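PDB 4TUF: major extracellular endoglucanase, which catalyses the endohydrolysis of (1->4)-beta-D-glucosidic linkages in cellulose, lichenin and cereal beta-D-glucans. Local coordinates for residues L52-V57 against D335-L340; W312-N317 against G323-D328. All blocks are in the same frame, centred on the assembly; numbering follows the deposited sequence.

Interaction 1 (L52-V57 against D335-L340); sequences LGFNAV and DKMTLL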
ATOM      1  N   LEU A  52      -6.462 -13.823 -12.079  1.00 44.92           N
ATOM      2  CA  LEU A  52      -6.487 -12.663 -12.962  1.00 45.36           C
ATOM      3  C   LEU A  52      -5.075 -12.229 -13.317  1.00 46.48           C
ATOM      4  O   LEU A  52      -4.865 -11.489 -14.280  1.00 46.15           O
ATOM      5  CB  LEU A  52      -7.240 -11.503 -12.317  1.00 43.84           C
ATOM      6  CG  LEU A  52      -8.730 -11.715 -12.060  1.00 44.40           C
ATOM      7  CD1 LEU A  52      -9.252 -10.622 -11.146  1.00 42.72           C
ATOM      8  CD2 LEU A  52      -9.507 -11.746 -13.363  1.00 46.96           C
ATOM      9  N   GLY A  53      -4.111 -12.690 -12.529  1.00 45.45           N
ATOM     10  CA  GLY A  53      -2.717 -12.392 -12.785  1.00 43.93           C
ATOM     11  C   GLY A  53      -1.973 -11.801 -11.605  1.00 44.56           C
ATOM     12  O   GLY A  53      -0.756 -11.644 -11.665  1.00 49.55           O
ATOM     13  N   PHE A  54      -2.694 -11.466 -10.537  1.00 40.39           N
ATOM     14  CA  PHE A  54      -2.064 -10.884  -9.351  1.00 43.64           C
ATOM     15  C   PHE A  54      -1.241 -11.930  -8.610  1.00 47.44           C
ATOM     16  O   PHE A  54      -1.691 -13.059  -8.420  1.00 49.68           O
ATOM     17  CB  PHE A  54      -3.105 -10.293  -8.388  1.00 38.45           C
ATOM     18  CG  PHE A  54      -3.889  -9.137  -8.949  1.00 39.34           C
ATOM     19  CD1 PHE A  54      -3.328  -7.878  -9.044  1.00 44.41           C
ATOM     20  CD2 PHE A  54      -5.204  -9.303  -9.348  1.00 39.39           C
ATOM     21  CE1 PHE A  54      -4.057  -6.816  -9.546  1.00 44.30           C
ATOM     22  CE2 PHE A  54      -5.934  -8.246  -9.849  1.00 40.02           C
ATOM     23  CZ  PHE A  54      -5.359  -7.001  -9.945  1.00 43.20           C
ATOM     24  N   ASN A  55      -0.040 -11.556  -8.184  1.00 45.74           N
ATOM     25  CA  ASN A  55       0.773 -12.449  -7.370  1.00 47.18           C
ATOM     26  C   ASN A  55       1.186 -11.786  -6.066  1.00 46.37           C
ATOM     27  O   ASN A  55       2.020 -12.311  -5.333  1.00 51.77           O
ATOM     28  CB  ASN A  55       2.011 -12.904  -8.138  1.00 38.22           C
ATOM     29  CG  ASN A  55       3.102 -11.855  -8.166  1.00 48.73           C
ATOM     30  OD1 ASN A  55       2.837 -10.655  -8.072  1.00 48.62           O
ATOM     31  ND2 ASN A  55       4.345 -12.303  -8.305  1.00 44.43           N
ATOM     32  N   ALA A  56       0.609 -10.622  -5.792  1.00 39.82           N
ATOM     33  CA  ALA A  56       0.992  -9.857  -4.617  1.00 37.27           C
ATOM     34  C   ALA A  56      -0.193  -9.094  -4.051  1.00 38.64           C
ATOM     35  O   ALA A  56      -1.067  -8.652  -4.789  1.00 37.30           O
ATOM     36  CB  ALA A  56       2.125  -8.904  -4.953  1.00 35.58           C
ATOM     37  N   VAL A  57      -0.205  -8.931  -2.734  1.00 40.07           N
ATOM     38  CA  VAL A  57      -1.324  -8.311  -2.045  1.00 36.99           C
ATOM     39  C   VAL A  57      -0.826  -7.380  -0.935  1.00 41.84           C
ATOM     40  O   VAL A  57       0.087  -7.722  -0.181  1.00 45.04           O
ATOM     41  CB  VAL A  57      -2.270  -9.396  -1.461  1.00 38.17           C
ATOM     42  CG1 VAL A  57      -2.871  -8.959  -0.140  1.00 46.41           C
ATOM     43  CG2 VAL A  57      -3.358  -9.749  -2.458  1.00 41.90           C
ATOM     44  N   ASP A 335     -11.208  -3.779 -18.352  1.00 55.36           N
ATOM     45  CA  ASP A 335     -10.350  -2.715 -18.864  1.00 57.14           C
ATOM     46  C   ASP A 335      -9.280  -2.357 -17.836  1.00 56.21           C
ATOM     47  O   ASP A 335      -8.134  -2.074 -18.188  1.00 56.29           O
ATOM     48  CB  ASP A 335     -11.168  -1.476 -19.253  1.00 59.97           C
ATOM     49  CG  ASP A 335     -12.236  -1.125 -18.232  1.00 68.38           C
ATOM     50  OD1 ASP A 335     -12.209  -1.669 -17.105  1.00 67.07           O
ATOM     51  OD2 ASP A 335     -13.108  -0.291 -18.563  1.00 76.86           O
ATOM     52  N   LYS A 336      -9.660  -2.382 -16.564  1.00 51.04           N
ATOM     53  CA  LYS A 336      -8.706  -2.177 -15.491  1.00 47.35           C
ATOM     54  C   LYS A 336      -7.648  -3.275 -15.497  1.00 47.40           C
ATOM     55  O   LYS A 336      -6.465  -3.004 -15.278  1.00 47.04           O
ATOM     56  CB  LYS A 336      -9.417  -2.129 -14.138  1.00 45.79           C
ATOM     57  CG  LYS A 336     -10.016  -0.772 -13.801  1.00 46.19           C
ATOM     58  CD  LYS A 336     -10.533  -0.747 -12.379  1.00 45.72           C
ATOM     59  CE  LYS A 336     -11.153   0.593 -12.036  1.00 52.40           C
ATOM     60  NZ  LYS A 336     -11.680   0.607 -10.642  1.00 55.92           N
ATOM     61  N   MET A 337      -8.069  -4.511 -15.758  1.00 44.25           N
ATOM     62  CA  MET A 337      -7.124  -5.622 -15.815  1.00 45.06           C
ATOM     63  C   MET A 337      -6.196  -5.524 -17.026  1.00 53.73           C
ATOM     64  O   MET A 337      -5.022  -5.883 -16.945  1.00 58.04           O
ATOM     65  CB  MET A 337      -7.857  -6.966 -15.821  1.00 38.36           C
ATOM     66  CG  MET A 337      -8.391  -7.379 -14.456  1.00 37.29           C
ATOM     67  SD  MET A 337      -7.224  -7.074 -13.100  1.00 55.00           S
ATOM     68  CE  MET A 337      -5.887  -8.188 -13.520  1.00 36.15           C
ATOM     69  N   THR A 338      -6.714  -5.029 -18.145  1.00 59.38           N
ATOM     70  CA  THR A 338      -5.902  -4.890 -19.348  1.00 58.57           C
ATOM     71  C   THR A 338      -4.852  -3.798 -19.146  1.00 57.26           C
ATOM     72  O   THR A 338      -3.737  -3.892 -19.657  1.00 63.65           O
ATOM     73  CB  THR A 338      -6.775  -4.583 -20.577  1.00 60.30           C
ATOM     74  OG1 THR A 338      -7.690  -5.667 -20.783  1.00 66.47           O
ATOM     75  CG2 THR A 338      -5.923  -4.413 -21.824  1.00 45.44           C
ATOM     76  N   LEU A 339      -5.207  -2.777 -18.376  1.00 52.73           N
ATOM     77  CA  LEU A 339      -4.274  -1.707 -18.029  1.00 54.22           C
ATOM     78  C   LEU A 339      -3.134  -2.215 -17.145  1.00 54.61           C
ATOM     79  O   LEU A 339      -1.971  -1.871 -17.353  1.00 49.46           O
ATOM     80  CB  LEU A 339      -5.005  -0.571 -17.316  1.00 52.71           C
ATOM     81  CG  LEU A 339      -4.150   0.611 -16.860  1.00 49.93           C
ATOM     82  CD1 LEU A 339      -3.797   1.505 -18.039  1.00 50.35           C
ATOM     83  CD2 LEU A 339      -4.865   1.394 -15.776  1.00 47.39           C
ATOM     84  N   LEU A 340      -3.479  -3.029 -16.154  1.00 52.54           N
ATOM     85  CA  LEU A 340      -2.487  -3.565 -15.235  1.00 46.78           C
ATOM     86  C   LEU A 340      -1.535  -4.534 -15.935  1.00 49.30           C
ATOM     87  O   LEU A 340      -0.331  -4.514 -15.679  1.00 55.93           O
ATOM     88  CB  LEU A 340      -3.173  -4.253 -14.052  1.00 42.13           C
ATOM     89  CG  LEU A 340      -3.848  -3.311 -13.052  1.00 36.14           C
ATOM     90  CD1 LEU A 340      -4.722  -4.087 -12.094  1.00 35.19           C
ATOM     91  CD2 LEU A 340      -2.804  -2.524 -12.284  1.00 36.81           C
TER
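Leu52 and Met337 mark the closest CA-CA approach between segment 52-57, a loop that runs into a strand, and the helical segment 335-340, with Leu52 CA 7.6 Å from Met337 CA. The contact belongs to the TIM barrel of the family 5 catalytic domain, where helix 334-344, the last of the chain, reaches back to the passage from helix 42-51 into barrel strand 56-61. Gly53 closes helix 42-51 with a Schellman motif, its phi of 127° taking the chain out of the helix just before the buried Phe54. No hydrogen bond joins the two segments, and they meet through side-chain packing, with Met337 CE also touching the backbone at Leu52 O.

Met337 carries most of this packing. Its chain bends at chi2 (-42°) and again at chi3 (-65°), and the folded end lies against both Leu52 and Phe54. The sulfur makes an oblique Met-aromatic contact, SD lying 4.6 Å from the centroid of the Phe54 ring, and the methyl beyond it reaches the same ring, CE to Phe54 CE2 being 3.7 Å. One turn further along the helix, Leu340 presents CD1 to the far end of the phenyl group, 3.7 Å from Phe54 CZ, the two side chains crossing at about a right angle. Trp344 of the same helix meets Phe54 edge-to-face, and Val22 of strand 16-23 backs it from the barrel wall. Leu52 also has a polar tie to this helix, since its O accepts a hydrogen bond from Arg341 NH2. Met337 CE packs beside Leu52 as well, 3.8 Å from its CB.

Interaction 2 (W312-N317 against G323-D328); sequences WSWNPN and GILRDD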
ATOM      1  N   TRP A 312      -5.197   0.148  -6.367  1.00 44.40           N
ATOM      2  CA  TRP A 312      -6.252   0.461  -5.409  0.50 51.43           C
ATOM      3  C   TRP A 312      -7.606   0.486  -6.118  1.00 57.11           C
ATOM      4  O   TRP A 312      -7.862   1.418  -6.885  1.00 62.39           O
ATOM      5  CB  TRP A 312      -5.967   1.819  -4.757  0.50 55.60           C
ATOM      6  CG  TRP A 312      -6.877   2.201  -3.632  0.50 61.52           C
ATOM      7  CD1 TRP A 312      -7.201   1.439  -2.558  0.50 65.51           C
ATOM      8  CD2 TRP A 312      -7.541   3.461  -3.445  0.50 65.73           C
ATOM      9  NE1 TRP A 312      -8.046   2.129  -1.719  0.50 70.65           N
ATOM     10  CE2 TRP A 312      -8.267   3.374  -2.241  0.50 71.58           C
ATOM     11  CE3 TRP A 312      -7.609   4.642  -4.186  0.50 65.41           C
ATOM     12  CZ2 TRP A 312      -9.045   4.428  -1.758  0.50 71.31           C
ATOM     13  CZ3 TRP A 312      -8.372   5.692  -3.695  0.50 65.00           C
ATOM     14  CH2 TRP A 312      -9.084   5.574  -2.501  0.50 66.17           C
ATOM     15  N   SER A 313      -8.476  -0.497  -5.879  1.00 56.84           N
ATOM     16  CA  SER A 313      -8.244  -1.619  -4.973  1.00 49.39           C
ATOM     17  C   SER A 313      -8.925  -2.872  -5.504  1.00 49.22           C
ATOM     18  O   SER A 313      -9.505  -2.861  -6.587  1.00 53.70           O
ATOM     19  CB  SER A 313      -8.786  -1.313  -3.583  1.00 47.14           C
ATOM     20  OG  SER A 313     -10.187  -1.110  -3.645  1.00 49.47           O
ATOM     21  N   TRP A 314      -8.877  -3.948  -4.731  1.00 44.40           N
ATOM     22  CA  TRP A 314      -9.642  -5.141  -5.062  1.00 43.99           C
ATOM     23  C   TRP A 314     -11.131  -4.871  -4.877  1.00 45.37           C
ATOM     24  O   TRP A 314     -11.924  -5.037  -5.799  1.00 42.20           O
ATOM     25  CB  TRP A 314      -9.212  -6.326  -4.195  1.00 46.37           C
ATOM     26  CG  TRP A 314     -10.001  -7.577  -4.444  1.00 39.03           C
ATOM     27  CD1 TRP A 314     -10.884  -8.178  -3.592  1.00 40.53           C
ATOM     28  CD2 TRP A 314      -9.979  -8.378  -5.631  1.00 46.63           C
ATOM     29  NE1 TRP A 314     -11.412  -9.306  -4.174  1.00 41.99           N
ATOM     30  CE2 TRP A 314     -10.873  -9.451  -5.426  1.00 49.63           C
ATOM     31  CE3 TRP A 314      -9.292  -8.291  -6.849  1.00 43.79           C
ATOM     32  CZ2 TRP A 314     -11.099 -10.429  -6.396  1.00 51.29           C
ATOM     33  CZ3 TRP A 314      -9.516  -9.263  -7.809  1.00 40.70           C
ATOM     34  CH2 TRP A 314     -10.414 -10.316  -7.578  1.00 48.52           C
ATOM     35  N   ASN A 315     -11.476  -4.429  -3.681  1.00 45.03           N
ATOM     36  CA  ASN A 315     -12.845  -4.172  -3.282  1.00 51.15           C
ATOM     37  C   ASN A 315     -13.503  -3.036  -4.046  1.00 57.74           C
ATOM     38  O   ASN A 315     -12.891  -2.010  -4.295  1.00 60.00           O
ATOM     39  CB  ASN A 315     -12.903  -3.859  -1.784  1.00 58.93           C
ATOM     40  CG  ASN A 315     -11.838  -4.586  -0.985  1.00 65.94           C
ATOM     41  OD1 ASN A 315     -10.650  -4.345  -1.150  1.00 67.95           O
ATOM     42  ND2 ASN A 315     -12.267  -5.478  -0.113  1.00 68.29           N
ATOM     43  N   PRO A 316     -14.769  -3.226  -4.391  1.00 59.87           N
ATOM     44  CA  PRO A 316     -15.583  -2.197  -5.003  1.00 68.64           C
ATOM     45  C   PRO A 316     -15.881  -1.045  -4.092  1.00 79.12           C
ATOM     46  O   PRO A 316     -15.991   0.076  -4.558  1.00 81.69           O
ATOM     47  CB  PRO A 316     -16.869  -2.929  -5.313  1.00 65.66           C
ATOM     48  CG  PRO A 316     -16.824  -4.147  -4.512  1.00 53.96           C
ATOM     49  CD  PRO A 316     -15.410  -4.524  -4.536  1.00 57.46           C
ATOM     50  N   ASN A 317     -16.121  -1.345  -2.824  1.00 83.88           N
ATOM     51  CA  ASN A 317     -16.647  -0.345  -1.928  1.00 99.47           C
ATOM     52  C   ASN A 317     -15.547   0.515  -1.365  1.00107.24           C
ATOM     53  O   ASN A 317     -15.388   0.646  -0.155  1.00110.79           O
ATOM     54  CB  ASN A 317     -17.430  -1.006  -0.798  1.00102.65           C
ATOM     55  CG  ASN A 317     -16.562  -1.881   0.073  1.00 99.27           C
ATOM     56  OD1 ASN A 317     -15.504  -2.328  -0.346  1.00 99.64           O
ATOM     57  ND2 ASN A 317     -17.008  -2.128   1.293  1.00 98.41           N
ATOM     58  N   GLY A 323     -13.225  -0.614  -7.735  1.00 50.58           N
ATOM     59  CA  GLY A 323     -12.152  -1.583  -7.649  1.00 42.46           C
ATOM     60  C   GLY A 323     -12.008  -2.444  -8.887  1.00 44.12           C
ATOM     61  O   GLY A 323     -12.402  -2.053  -9.983  1.00 41.90           O
ATOM     62  N   ILE A 324     -11.418  -3.618  -8.709  1.00 43.51           N
ATOM     63  CA  ILE A 324     -11.313  -4.588  -9.783  1.00 38.56           C
ATOM     64  C   ILE A 324     -12.659  -5.305  -9.925  1.00 43.77           C
ATOM     65  O   ILE A 324     -13.128  -5.559 -11.035  1.00 44.45           O
ATOM     66  CB  ILE A 324     -10.179  -5.588  -9.517  1.00 34.25           C
ATOM     67  CG1 ILE A 324      -8.848  -4.848  -9.396  1.00 35.31           C
ATOM     68  CG2 ILE A 324     -10.083  -6.603 -10.629  1.00 34.78           C
ATOM     69  CD1 ILE A 324      -8.459  -4.093 -10.649  1.00 35.29           C
ATOM     70  N   LEU A 325     -13.288  -5.604  -8.792  1.00 45.61           N
ATOM     71  CA  LEU A 325     -14.636  -6.167  -8.791  1.00 47.03           C
ATOM     72  C   LEU A 325     -15.688  -5.070  -8.899  1.00 48.25           C
ATOM     73  O   LEU A 325     -15.491  -3.957  -8.410  1.00 47.74           O
ATOM     74  CB  LEU A 325     -14.888  -6.989  -7.525  1.00 39.00           C
ATOM     75  CG  LEU A 325     -14.036  -8.239  -7.314  1.00 36.81           C
ATOM     76  CD1 LEU A 325     -14.310  -8.813  -5.947  1.00 40.13           C
ATOM     77  CD2 LEU A 325     -14.318  -9.274  -8.386  1.00 37.11           C
ATOM     78  N   ARG A 326     -16.806  -5.387  -9.538  1.00 47.98           N
ATOM     79  CA  ARG A 326     -17.947  -4.485  -9.543  1.00 50.42           C
ATOM     80  C   ARG A 326     -18.741  -4.652  -8.246  1.00 48.47           C
ATOM     81  O   ARG A 326     -18.333  -5.392  -7.353  1.00 41.43           O
ATOM     82  CB  ARG A 326     -18.835  -4.735 -10.761  1.00 46.62           C
ATOM     83  CG  ARG A 326     -18.133  -4.543 -12.099  1.00 47.21           C
ATOM     84  CD  ARG A 326     -19.137  -4.524 -13.246  1.00 65.19           C
ATOM     85  NE  ARG A 326     -18.480  -4.441 -14.545  1.00 74.18           N
ATOM     86  CZ  ARG A 326     -18.108  -3.302 -15.119  1.00 83.25           C
ATOM     87  NH1 ARG A 326     -18.330  -2.150 -14.501  1.00 90.96           N
ATOM     88  NH2 ARG A 326     -17.513  -3.313 -16.306  1.00 82.47           N
ATOM     89  N   ASP A 327     -19.878  -3.973  -8.149  1.00 48.78           N
ATOM     90  CA  ASP A 327     -20.639  -3.933  -6.905  1.00 49.15           C
ATOM     91  C   ASP A 327     -21.311  -5.267  -6.568  1.00 51.79           C
ATOM     92  O   ASP A 327     -21.755  -5.470  -5.437  1.00 54.87           O
ATOM     93  CB  ASP A 327     -21.689  -2.822  -6.972  1.00 59.40           C
ATOM     94  CG  ASP A 327     -21.082  -1.462  -7.264  1.00 73.78           C
ATOM     95  OD1 ASP A 327     -20.029  -1.136  -6.672  1.00 77.90           O
ATOM     96  OD2 ASP A 327     -21.654  -0.722  -8.093  1.00 83.35           O
ATOM     97  N   ASP A 328     -21.385  -6.173  -7.542  1.00 51.48           N
ATOM     98  CA  ASP A 328     -21.955  -7.499  -7.305  1.00 50.29           C
ATOM     99  C   ASP A 328     -20.924  -8.443  -6.685  1.00 51.07           C
ATOM    100  O   ASP A 328     -21.230  -9.594  -6.377  1.00 55.46           O
ATOM    101  CB  ASP A 328     -22.510  -8.101  -8.603  1.00 50.99           C
ATOM    102  CG  ASP A 328     -21.499  -8.093  -9.738  1.00 60.94           C
ATOM    103  OD1 ASP A 328     -20.306  -7.801  -9.497  1.00 62.82           O
ATOM    104  OD2 ASP A 328     -21.901  -8.390 -10.882  1.00 57.55           O
TER
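Ile324 and Ser313 supply the firmest link between the two loop segments: Ile324 N donates to Ser313 O at 3.0 Å, approaching in the carbonyl plane with an N-H...O angle of 132°. The same N-H leans weakly on the next carbonyl, Trp314 O, at 3.3 Å from Ile324 N. That second oxygen also takes a weak but nearly straight bond from Leu325 N (175°), so two successive amides and two successive carbonyls interlock. Gly323, just before them, brings its CA to Asn315 O in a CH...O contact of 3.5 Å.

Apolar side chains close round this backbone core. The indole of Trp314 starts out away from the facing segment, but with CG anti to the backbone N (chi1 178°) it swings back over Leu325. A CH-pi contact results: Leu325 CG sits over one face, 4.1 Å from the centroid of the six-membered ring, while CD1 lies above the rim, 3.4 Å from Trp314 NE1. Ile324 comes obliquely to the CE3 side of the same six-membered ring, its CB 3.9 Å from Trp314 CE3. Pro316 lies alongside Leu325, its CD 3.9 Å from Leu325 CB.

Further out, Met45 and Met49 of helix 42-51 pack on Trp314, Ile324 rests on Lys336, Met337 and Leu340 of helix 334-344, Asn315 OD1 accepts a bond from Phe25 N, and Arg326 pairs with Glu285. The peptide bond before Ser313 is cis, as in many family 5 glycosidases, where it follows the tryptophan ending the eighth barrel strand. Together with a weak bond from Ser313 OG to Asn315 O, it lies near the probable nucleophile Glu278. One regular and two weak N-H...O bonds, flanked by apolar contacts, suggest that the loop's shape depends on backbone bonding and apolar burial together.

Overall arrangement
Interactions 1 and 2 lie with their centres 12 Å apart, and in sequence the 312-328 loop falls between the two segments of interaction 1, leading from strand 309-311 to helix 334-344. They touch directly. Lys336 NZ is 2.8 Å from Gly323 O, a probable hydrogen bond, Met337 SD packs 3.8 Å from Ile324 CG2, and Leu52 CD1 lies 3.6 Å from Trp314 CZ3. Helix and loop thus pack directly on each other. Interaction 2 comes nearer the catalytic centre: the Ser313 side chain is about 7 Å from that of Glu278, the probable nucleophile, whereas the Leu340 side chain of interaction 1 is about 11 Å from it.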